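Local structure of HAD superfamily hydrolase (Brucella suis biovar 1, 6NQ4) at residues K67-T75 / A224-R232; D183-W194 / V269-G278. The protein is a haloacid dehalogenase-like hydrolase that probably acts as a phosphatase, although its natural substrate is not established. One frame throughout, in Å; residues are numbered along the deposited sequence.

Contact 1. Residues K67-T75 / A224-R232; sequences KGVTIILVT and ALRAVESIR. With PO4 (phosphate ion), chain G.
Arg232, the last residue of helix 218-232, reaches strand 70-75 with one nitrogen that serves two acceptors. Its NH1 donates to the carbonyl O of Gly68 at 2.9 Å and to Thr70 OG1, also at 2.9 Å. The hydroxyl lies in the guanidinium plane and the bond to it is fairly straight (N-H...O 159°), while the Gly68 oxygen sits somewhat out of that plane. Water 1 closes a small ring: it donates to Gly68 O and accepts from Arg232 NH2 at 2.8 Å, so the carbonyl takes two bonds. The arginine runs past Thr70 in the opposite direction, CG and CD against the same hydroxyl, and a bend at chi3 (70°) orients the guanidinium beyond them. Gly68 has positive phi as the C-prime residue of the Schellman motif that ends helix 55-66, so the arginine grips the chain just where helix gives way to strand.

Beyond this polar end the contact is aliphatic. Thr70 CG2, anti to the backbone N, faces Ile231 CG2. Ile72 meets Val228 CG2 through CG1, at a spacing left doubtful by a second Val228 conformer. Val74 CG2 rests on Ala224 CB at 3.8 Å. Past the helix, Thr75 OG1 donates to phosphate O2 at 2.7 Å and is also hydrogen-bonded to Ser77 N; Lys215, Asn76 N and Trp44 N bind the same ion. The chemistry is thus split: a charged, water-assisted anchor fixes the start of the strand, greasy side chains seat its middle on the helix, and the far end carries a hydroxyl that holds a phosphate, probably from the crystallisation liquor.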
loop_
_atom_site.group_PDB
_atom_site.type_symbol
_atom_site.label_atom_id
_atom_site.label_comp_id
_atom_site.label_asym_id
_atom_site.label_seq_id
_atom_site.Cartn_x
_atom_site.Cartn_y
_atom_site.Cartn_z
ATOM N N LYS A 67 -6.919 1.173 -24.760
ATOM C CA LYS A 67 -7.961 2.149 -25.046
ATOM C C LYS A 67 -7.640 3.520 -24.454
ATOM O O LYS A 67 -8.543 4.343 -24.280
ATOM C CB LYS A 67 -9.324 1.634 -24.577
ATOM C CG LYS A 67 -9.745 0.301 -25.209
ATOM C CD LYS A 67 -11.194 -0.046 -24.865
ATOM C CE LYS A 67 -11.280 -1.241 -23.926
ATOM N NZ LYS A 67 -12.671 -1.475 -23.426
ATOM N N GLY A 68 -6.371 3.771 -24.130
ATOM C CA GLY A 68 -5.912 5.085 -23.721
ATOM C C GLY A 68 -6.094 5.427 -22.260
ATOM O O GLY A 68 -5.998 6.608 -21.903
ATOM N N VAL A 69 -6.380 4.450 -21.407
ATOM C CA VAL A 69 -6.536 4.698 -19.980
ATOM C C VAL A 69 -5.168 4.550 -19.320
ATOM O O VAL A 69 -4.486 3.538 -19.502
ATOM C CB VAL A 69 -7.565 3.728 -19.368
ATOM C CG1 VAL A 69 -7.723 3.977 -17.864
ATOM C CG2 VAL A 69 -8.912 3.862 -20.067
ATOM N N THR A 70 -4.752 5.564 -18.563
ATOM C CA THR A 70 -3.480 5.495 -17.843
ATOM C C THR A 70 -3.654 4.663 -16.573
ATOM O O THR A 70 -4.614 4.865 -15.824
ATOM C CB THR A 70 -2.997 6.906 -17.491
ATOM O OG1 THR A 70 -2.870 7.662 -18.697
ATOM C CG2 THR A 70 -1.637 6.879 -16.797
ATOM N N ILE A 71 -2.726 3.732 -16.322
ATOM C CA ILE A 71 -2.802 2.835 -15.166
ATOM C C ILE A 71 -1.673 3.176 -14.199
ATOM O O ILE A 71 -0.492 3.010 -14.526
ATOM C CB ILE A 71 -2.679 1.358 -15.571
ATOM C CG1 ILE A 71 -3.739 0.952 -16.597
ATOM C CG2 ILE A 71 -2.763 0.461 -14.330
ATOM C CD1 ILE A 71 -5.150 1.167 -16.169
ATOM N N ILE A 72 -2.031 3.603 -12.995
ATOM C CA ILE A 72 -1.077 3.731 -11.904
ATOM C C ILE A 72 -1.374 2.605 -10.935
ATOM O O ILE A 72 -2.476 2.541 -10.385
ATOM C CB ILE A 72 -1.198 5.083 -11.178
ATOM C CG1 ILE A 72 -1.281 6.255 -12.161
ATOM C CG2 ILE A 72 -0.047 5.245 -10.164
ATOM C CD1 ILE A 72 -0.068 6.477 -13.051
ATOM N N LEU A 73 -0.392 1.744 -10.683
ATOM C CA LEU A 73 -0.553 0.764 -9.617
ATOM C C LEU A 73 -0.177 1.445 -8.308
ATOM O O LEU A 73 0.906 2.029 -8.198
ATOM C CB LEU A 73 0.320 -0.459 -9.872
ATOM C CG LEU A 73 0.018 -1.188 -11.185
ATOM C CD1 LEU A 73 0.910 -2.421 -11.312
ATOM C CD2 LEU A 73 -1.450 -1.566 -11.249
ATOM N N VAL A 74 -1.085 1.440 -7.338
ATOM C CA VAL A 74 -0.912 2.164 -6.087
ATOM C C VAL A 74 -0.985 1.125 -4.974
ATOM O O VAL A 74 -2.036 0.500 -4.768
ATOM C CB VAL A 74 -1.990 3.246 -5.913
ATOM C CG1 VAL A 74 -1.792 4.008 -4.600
ATOM C CG2 VAL A 74 -1.994 4.218 -7.119
ATOM N N THR A 75 0.126 0.917 -4.274
ATOM C CA THR A 75 0.250 -0.183 -3.335
ATOM C C THR A 75 0.831 0.299 -2.018
ATOM O O THR A 75 1.674 1.191 -1.984
ATOM C CB THR A 75 1.166 -1.297 -3.921
ATOM O OG1 THR A 75 1.408 -2.305 -2.933
ATOM C CG2 THR A 75 2.509 -0.746 -4.382
ATOM N N ALA A 224 0.145 9.644 -6.762
ATOM C CA ALA A 224 -0.451 8.993 -7.924
ATOM C C ALA A 224 -1.048 10.017 -8.891
ATOM O O ALA A 224 -0.937 9.863 -10.113
ATOM C CB ALA A 224 -1.514 7.981 -7.476
ATOM N N LEU A 225 -1.684 11.072 -8.361
ATOM C CA LEU A 225 -2.223 12.119 -9.222
ATOM C C LEU A 225 -1.108 12.863 -9.952
ATOM O O LEU A 225 -1.234 13.140 -11.149
ATOM C CB LEU A 225 -3.098 13.075 -8.409
ATOM C CG LEU A 225 -3.802 14.207 -9.165
ATOM C CD1 LEU A 225 -4.667 13.617 -10.262
ATOM C CD2 LEU A 225 -4.631 15.057 -8.204
ATOM N N ARG A 226 -0.001 13.178 -9.265
ATOM C CA ARG A 226 1.105 13.822 -9.973
ATOM C C ARG A 226 1.621 12.935 -11.096
ATOM O O ARG A 226 1.975 13.425 -12.174
ATOM C CB ARG A 226 2.243 14.177 -9.020
ATOM C CG ARG A 226 1.963 15.361 -8.121
ATOM C CD ARG A 226 3.217 15.774 -7.379
ATOM N NE ARG A 226 3.710 14.761 -6.452
ATOM C CZ ARG A 226 3.266 14.613 -5.204
ATOM N NH1 ARG A 226 2.303 15.397 -4.741
ATOM N NH2 ARG A 226 3.792 13.692 -4.419
ATOM N N ALA A 227 1.643 11.621 -10.870
ATOM C CA ALA A 227 2.117 10.695 -11.892
ATOM C C ALA A 227 1.207 10.704 -13.118
ATOM O O ALA A 227 1.695 10.788 -14.250
ATOM C CB ALA A 227 2.274 9.291 -11.299
ATOM N N VAL A 228 -0.120 10.631 -12.918
ATOM C CA VAL A 228 -1.059 10.667 -14.042
ATOM C C VAL A 228 -0.944 11.982 -14.799
ATOM O O VAL A 228 -0.986 12.020 -16.032
ATOM C CB VAL A 228 -2.504 10.472 -13.552
ATOM C CG1 VAL A 228 -3.470 10.622 -14.732
ATOM C CG2 VAL A 228 -2.685 9.155 -12.897
ATOM N N GLU A 229 -0.864 13.093 -14.055
ATOM C CA GLU A 229 -0.870 14.392 -14.714
ATOM C C GLU A 229 0.392 14.583 -15.533
ATOM O O GLU A 229 0.351 15.164 -16.631
ATOM C CB GLU A 229 -1.080 15.505 -13.687
ATOM C CG GLU A 229 -2.490 15.444 -13.109
ATOM C CD GLU A 229 -2.839 16.596 -12.207
ATOM O OE1 GLU A 229 -1.925 17.137 -11.537
ATOM O OE2 GLU A 229 -4.042 16.945 -12.163
ATOM N N SER A 230 1.509 14.054 -15.052
ATOM C CA SER A 230 2.724 14.120 -15.849
ATOM C C SER A 230 2.617 13.237 -17.088
ATOM O O SER A 230 2.996 13.659 -18.183
ATOM C CB SER A 230 3.941 13.743 -15.007
ATOM O OG SER A 230 5.118 13.889 -15.781
ATOM N N ILE A 231 2.088 12.017 -16.933
ATOM C CA ILE A 231 1.948 11.097 -18.060
ATOM C C ILE A 231 0.997 11.660 -19.109
ATOM O O ILE A 231 1.278 11.608 -20.310
ATOM C CB ILE A 231 1.497 9.707 -17.568
ATOM C CG1 ILE A 231 2.633 9.029 -16.807
ATOM C CG2 ILE A 231 1.025 8.832 -18.738
ATOM C CD1 ILE A 231 2.165 7.948 -15.900
ATOM N N ARG A 232 -0.129 12.229 -18.676
ATOM C CA ARG A 232 -1.159 12.659 -19.612
ATOM C C ARG A 232 -0.966 14.086 -20.108
ATOM O O ARG A 232 -1.643 14.495 -21.059
ATOM C CB ARG A 232 -2.556 12.440 -19.015
ATOM C CG ARG A 232 -2.869 10.951 -18.772
ATOM C CD ARG A 232 -4.319 10.702 -18.375
ATOM N NE ARG A 232 -5.232 10.937 -19.489
ATOM C CZ ARG A 232 -5.498 10.040 -20.433
ATOM N NH1 ARG A 232 -4.906 8.850 -20.412
ATOM N NH2 ARG A 232 -6.349 10.337 -21.407
HETATM P P PO4 G . -1.655 -3.395 -1.413
HETATM O O1 PO4 G . -2.990 -4.139 -1.454
HETATM O O2 PO4 G . -0.855 -3.668 -2.674
HETATM O O3 PO4 G . -1.000 -4.112 -0.217
HETATM O O4 PO4 G . -1.860 -1.937 -1.082
HETATM O O HOH W 1 -6.355 8.892 -23.835
#

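Contact 2. Residues D183-W194 / V269-G278; sequences DIMVERGPRLIW and VHAADYAVNG. With EDO (1,2-ethanediol), chain F; EDO (1,2-ethanediol), chain C.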
loop_
_atom_site.group_PDB
_atom_site.type_symbol
_atom_site.label_atom_id
_atom_site.label_comp_id
_atom_site.label_asym_id
_atom_site.label_seq_id
_atom_site.Cartn_x
_atom_site.Cartn_y
_atom_site.Cartn_z
ATOM N N ASP A 183 -1.067 -1.323 5.953
ATOM C CA ASP A 183 -1.828 -2.576 6.000
ATOM C C ASP A 183 -1.571 -3.294 7.327
ATOM O O ASP A 183 -0.466 -3.250 7.870
ATOM C CB ASP A 183 -1.377 -3.534 4.885
ATOM C CG ASP A 183 -1.744 -3.063 3.463
ATOM O OD1 ASP A 183 -2.456 -2.052 3.297
ATOM O OD2 ASP A 183 -1.303 -3.749 2.499
ATOM N N ILE A 184 -2.602 -3.977 7.848
ATOM C CA ILE A 184 -2.419 -4.800 9.042
ATOM C C ILE A 184 -1.851 -6.165 8.676
ATOM O O ILE A 184 -0.912 -6.659 9.313
ATOM C CB ILE A 184 -3.752 -4.937 9.797
ATOM C CG1 ILE A 184 -4.323 -3.560 10.130
ATOM C CG2 ILE A 184 -3.581 -5.849 11.039
ATOM C CD1 ILE A 184 -3.373 -2.686 10.884
ATOM N N MET A 185 -2.425 -6.798 7.660
ATOM C CA MET A 185 -1.926 -8.064 7.126
ATOM C C MET A 185 -1.889 -7.957 5.616
ATOM O O MET A 185 -2.485 -7.054 5.020
ATOM C CB MET A 185 -2.808 -9.272 7.503
ATOM C CG MET A 185 -3.028 -9.420 8.999
ATOM S SD MET A 185 -3.587 -11.074 9.471
ATOM C CE MET A 185 -1.979 -11.888 9.604
ATOM N N VAL A 186 -1.175 -8.896 5.001
ATOM C CA VAL A 186 -1.139 -9.042 3.552
ATOM C C VAL A 186 -1.100 -10.525 3.232
ATOM O O VAL A 186 -0.619 -11.341 4.026
ATOM C CB VAL A 186 0.087 -8.309 2.936
ATOM C CG1 VAL A 186 1.391 -9.004 3.311
ATOM C CG2 VAL A 186 -0.033 -8.154 1.409
ATOM N N GLU A 187 -1.612 -10.880 2.072
ATOM C CA GLU A 187 -1.479 -12.261 1.644
ATOM C C GLU A 187 -0.081 -12.519 1.091
ATOM O O GLU A 187 0.602 -11.617 0.576
ATOM C CB GLU A 187 -2.542 -12.617 0.608
ATOM C CG GLU A 187 -2.484 -11.755 -0.636
ATOM C CD GLU A 187 -3.402 -10.558 -0.530
ATOM O OE1 GLU A 187 -2.927 -9.467 -0.102
ATOM O OE2 GLU A 187 -4.613 -10.730 -0.857
ATOM N N ARG A 188 0.354 -13.752 1.228
ATOM C CA ARG A 188 1.578 -14.233 0.592
ATOM C C ARG A 188 1.265 -15.660 0.166
ATOM O O ARG A 188 1.323 -16.589 0.982
ATOM C CB ARG A 188 2.775 -14.170 1.533
ATOM C CG ARG A 188 4.107 -14.356 0.788
ATOM C CD ARG A 188 5.288 -14.109 1.730
ATOM N NE ARG A 188 5.395 -12.697 2.077
ATOM C CZ ARG A 188 6.022 -12.240 3.157
ATOM N NH1 ARG A 188 6.604 -13.086 3.990
ATOM N NH2 ARG A 188 6.065 -10.940 3.399
ATOM N N GLY A 189 0.858 -15.815 -1.091
ATOM C CA GLY A 189 0.272 -17.056 -1.522
ATOM C C GLY A 189 -0.888 -17.383 -0.604
ATOM O O GLY A 189 -1.759 -16.543 -0.359
ATOM N N PRO A 190 -0.879 -18.589 -0.024
ATOM C CA PRO A 190 -1.978 -19.008 0.853
ATOM C C PRO A 190 -1.901 -18.449 2.261
ATOM O O PRO A 190 -2.857 -18.640 3.024
ATOM C CB PRO A 190 -1.807 -20.536 0.895
ATOM C CG PRO A 190 -0.311 -20.706 0.822
ATOM C CD PRO A 190 0.125 -19.654 -0.190
ATOM N N ARG A 191 -0.798 -17.810 2.639
ATOM C CA ARG A 191 -0.585 -17.362 4.008
ATOM C C ARG A 191 -1.073 -15.924 4.201
ATOM O O ARG A 191 -1.185 -15.143 3.246
ATOM C CB ARG A 191 0.910 -17.455 4.359
ATOM C CG ARG A 191 1.428 -18.898 4.414
ATOM C CD ARG A 191 2.899 -19.046 4.860
ATOM N NE ARG A 191 3.833 -18.214 4.090
ATOM C CZ ARG A 191 4.169 -18.416 2.819
ATOM N NH1 ARG A 191 3.655 -19.433 2.133
ATOM N NH2 ARG A 191 5.019 -17.589 2.228
ATOM N N LEU A 192 -1.358 -15.575 5.458
ATOM C CA LEU A 192 -1.546 -14.189 5.886
ATOM C C LEU A 192 -0.349 -13.786 6.735
ATOM O O LEU A 192 0.063 -14.539 7.632
ATOM C CB LEU A 192 -2.851 -14.007 6.672
ATOM C CG LEU A 192 -4.113 -14.113 5.812
ATOM C CD1 LEU A 192 -5.359 -14.336 6.658
ATOM C CD2 LEU A 192 -4.245 -12.848 5.002
ATOM N N ILE A 193 0.219 -12.619 6.428
ATOM C CA ILE A 193 1.469 -12.144 7.003
ATOM C C ILE A 193 1.216 -10.800 7.673
ATOM O O ILE A 193 0.601 -9.908 7.075
ATOM C CB ILE A 193 2.509 -11.977 5.879
ATOM C CG1 ILE A 193 2.699 -13.289 5.102
ATOM C CG2 ILE A 193 3.819 -11.464 6.427
ATOM C CD1 ILE A 193 3.289 -14.408 5.922
ATOM N N TRP A 194 1.754 -10.627 8.881
ATOM C CA TRP A 194 1.613 -9.360 9.586
ATOM C C TRP A 194 2.478 -8.287 8.931
ATOM O O TRP A 194 3.605 -8.561 8.511
ATOM C CB TRP A 194 2.061 -9.521 11.039
ATOM C CG TRP A 194 1.158 -10.407 11.827
ATOM C CD1 TRP A 194 1.437 -11.666 12.279
ATOM C CD2 TRP A 194 -0.171 -10.108 12.251
ATOM N NE1 TRP A 194 0.351 -12.175 12.947
ATOM C CE2 TRP A 194 -0.646 -11.234 12.963
ATOM C CE3 TRP A 194 -1.010 -9.004 12.099
ATOM C CZ2 TRP A 194 -1.931 -11.290 13.514
ATOM C CZ3 TRP A 194 -2.285 -9.059 12.651
ATOM C CH2 TRP A 194 -2.732 -10.192 13.353
ATOM N N VAL A 269 -9.112 -11.247 -0.715
ATOM C CA VAL A 269 -8.873 -11.650 0.666
ATOM C C VAL A 269 -9.250 -10.529 1.622
ATOM O O VAL A 269 -9.655 -10.784 2.765
ATOM C CB VAL A 269 -7.405 -12.085 0.849
ATOM C CG1 VAL A 269 -7.105 -12.399 2.305
ATOM C CG2 VAL A 269 -7.084 -13.275 -0.046
ATOM N N HIS A 270 -9.126 -9.275 1.191
ATOM C CA HIS A 270 -9.308 -8.139 2.095
ATOM C C HIS A 270 -8.313 -8.190 3.248
ATOM O O HIS A 270 -8.650 -7.839 4.381
ATOM C CB HIS A 270 -10.750 -8.008 2.609
ATOM C CG HIS A 270 -11.790 -8.345 1.593
ATOM N ND1 HIS A 270 -11.918 -7.671 0.398
ATOM C CD2 HIS A 270 -12.765 -9.284 1.602
ATOM C CE1 HIS A 270 -12.919 -8.188 -0.293
ATOM N NE2 HIS A 270 -13.453 -9.166 0.420
ATOM N N ALA A 271 -7.068 -8.607 2.942
ATOM C CA ALA A 271 -6.059 -8.785 3.984
ATOM C C ALA A 271 -5.837 -7.506 4.784
ATOM O O ALA A 271 -5.610 -7.557 5.997
ATOM C CB ALA A 271 -4.748 -9.289 3.374
ATOM N N ALA A 272 -5.881 -6.344 4.123
ATOM C CA ALA A 272 -5.656 -5.092 4.833
ATOM C C ALA A 272 -6.739 -4.787 5.859
ATOM O O ALA A 272 -6.520 -3.946 6.742
ATOM C CB ALA A 272 -5.551 -3.924 3.840
ATOM N N ASP A 273 -7.895 -5.448 5.774
ATOM C CA ASP A 273 -9.018 -5.225 6.680
ATOM C C ASP A 273 -9.027 -6.181 7.871
ATOM O O ASP A 273 -9.938 -6.092 8.703
ATOM C CB ASP A 273 -10.345 -5.393 5.928
ATOM C CG ASP A 273 -10.589 -4.306 4.900
ATOM O OD1 ASP A 273 -10.170 -3.147 5.131
ATOM O OD2 ASP A 273 -11.224 -4.611 3.867
ATOM N N TYR A 274 -8.070 -7.103 7.955
ATOM C CA TYR A 274 -7.980 -7.995 9.107
ATOM C C TYR A 274 -7.548 -7.213 10.345
ATOM O O TYR A 274 -6.850 -6.201 10.259
ATOM C CB TYR A 274 -6.996 -9.141 8.827
ATOM C CG TYR A 274 -7.604 -10.332 8.102
ATOM C CD1 TYR A 274 -8.008 -10.240 6.771
ATOM C CD2 TYR A 274 -7.753 -11.565 8.746
ATOM C CE1 TYR A 274 -8.561 -11.331 6.106
ATOM C CE2 TYR A 274 -8.313 -12.663 8.090
ATOM C CZ TYR A 274 -8.708 -12.539 6.769
ATOM O OH TYR A 274 -9.259 -13.614 6.104
ATOM N N ALA A 275 -7.998 -7.672 11.506
ATOM C CA ALA A 275 -7.654 -7.041 12.771
ATOM C C ALA A 275 -6.370 -7.652 13.343
ATOM O O ALA A 275 -5.888 -8.690 12.887
ATOM C CB ALA A 275 -8.811 -7.182 13.762
ATOM N N VAL A 276 -5.822 -6.991 14.369
ATOM C CA VAL A 276 -4.597 -7.452 15.022
ATOM C C VAL A 276 -4.775 -8.773 15.765
ATOM O O VAL A 276 -3.782 -9.422 16.115
ATOM C CB VAL A 276 -3.991 -6.307 15.870
ATOM C CG1 VAL A 276 -2.764 -6.768 16.660
ATOM C CG2 VAL A 276 -3.619 -5.143 14.970
ATOM N N ASN A 277 -6.009 -9.215 15.990
ATOM C CA ASN A 277 -6.237 -10.559 16.508
ATOM C C ASN A 277 -6.410 -11.597 15.404
ATOM O O ASN A 277 -6.708 -12.757 15.701
ATOM C CB ASN A 277 -7.429 -10.581 17.471
ATOM C CG ASN A 277 -8.754 -10.363 16.771
ATOM O OD1 ASN A 277 -8.804 -9.936 15.614
ATOM N ND2 ASN A 277 -9.845 -10.656 17.477
ATOM N N GLY A 278 -6.237 -11.209 14.144
ATOM C CA GLY A 278 -6.369 -12.136 13.042
ATOM C C GLY A 278 -7.780 -12.364 12.544
ATOM O O GLY A 278 -7.980 -13.241 11.692
HETATM C C1 EDO F . 3.566 -15.157 10.723
HETATM O O1 EDO F . 3.344 -14.902 12.117
HETATM C C2 EDO F . 2.728 -14.179 9.910
HETATM O O2 EDO F . 3.348 -12.869 9.889
HETATM C C1 EDO C . 2.756 -5.539 0.595
HETATM O O1 EDO C . 3.864 -5.714 1.494
HETATM C C2 EDO C . 1.765 -4.548 1.198
HETATM O O2 EDO C . 1.191 -5.047 2.429
HETATM O O HOH W 2 -6.031 -8.752 0.074
#
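Leu192 meets the loop 269-278 with both of its methyls. CD1 stands over one face of the Tyr274 ring, 4.1 Å from the centroid, in a CH-pi contact with the two side chains at about a right angle; CD2 touches both Val269 CG1 and Ala271 CB. Tyr274 also has Met185 beside it: SD lies 4.0 Å from Tyr274 CB and obliquely to the ring, a Met-aromatic contact. The bend at the end of the methionine (chi3 85°) carries CE over the centre of the Trp194 indole, so this one side chain bridges the two aromatic residues. The indole itself directs its CH2 corner at the turn 275-278, coming to 3.1 Å from Val276 O, with Ala275 O near the ring plane at the edge.

Ile184 packs its CB on Tyr274 O at 3.4 Å and sends CG2 to Val276 CG2. Glu187 is folded: CG lies between the backbone N and the carbonyl carbon (chi1 59°), and a bend at chi2 brings OE2 alongside Val269 CB. There it accepts from water 2 at 2.6 Å, and the water in turn accepts from Ala271 N, a water-mediated link between segments that share no direct hydrogen bond. Met185 N is buried with no partner in the model.

The hairpin of strands 185-188 and 191-194, closed by a type II' turn, lies against the loop that follows strand 261-265. Helix 196-205 packs on Ile184 and Val276, and helix 248-258 touches Asp183 and Ala272 through Thr250.

In the fold
Contacts 1 and 2 lie on opposite sides of the chain's centre, with their own centres 27 Å apart, though their nearest atoms come within about 6 Å. Along the chain they alternate: 67-75, 183-194, 224-232, 269-278. Contact 1 packs a helix on the six-stranded parallel sheet typical of the HAD core, and the loop of contact 2 follows strand 261-265 of that same sheet. The hairpin of contact 2 instead follows strand 177-179 of the five-stranded sheet, so contact 2 connects the chain around that sheet with the loop of the six-stranded one. Phosphate, probably from the crystallisation liquor, lies near both Thr75 and Asp183, consistent with a pocket close to the sodium site of Asp42, Trp44 and Asp246.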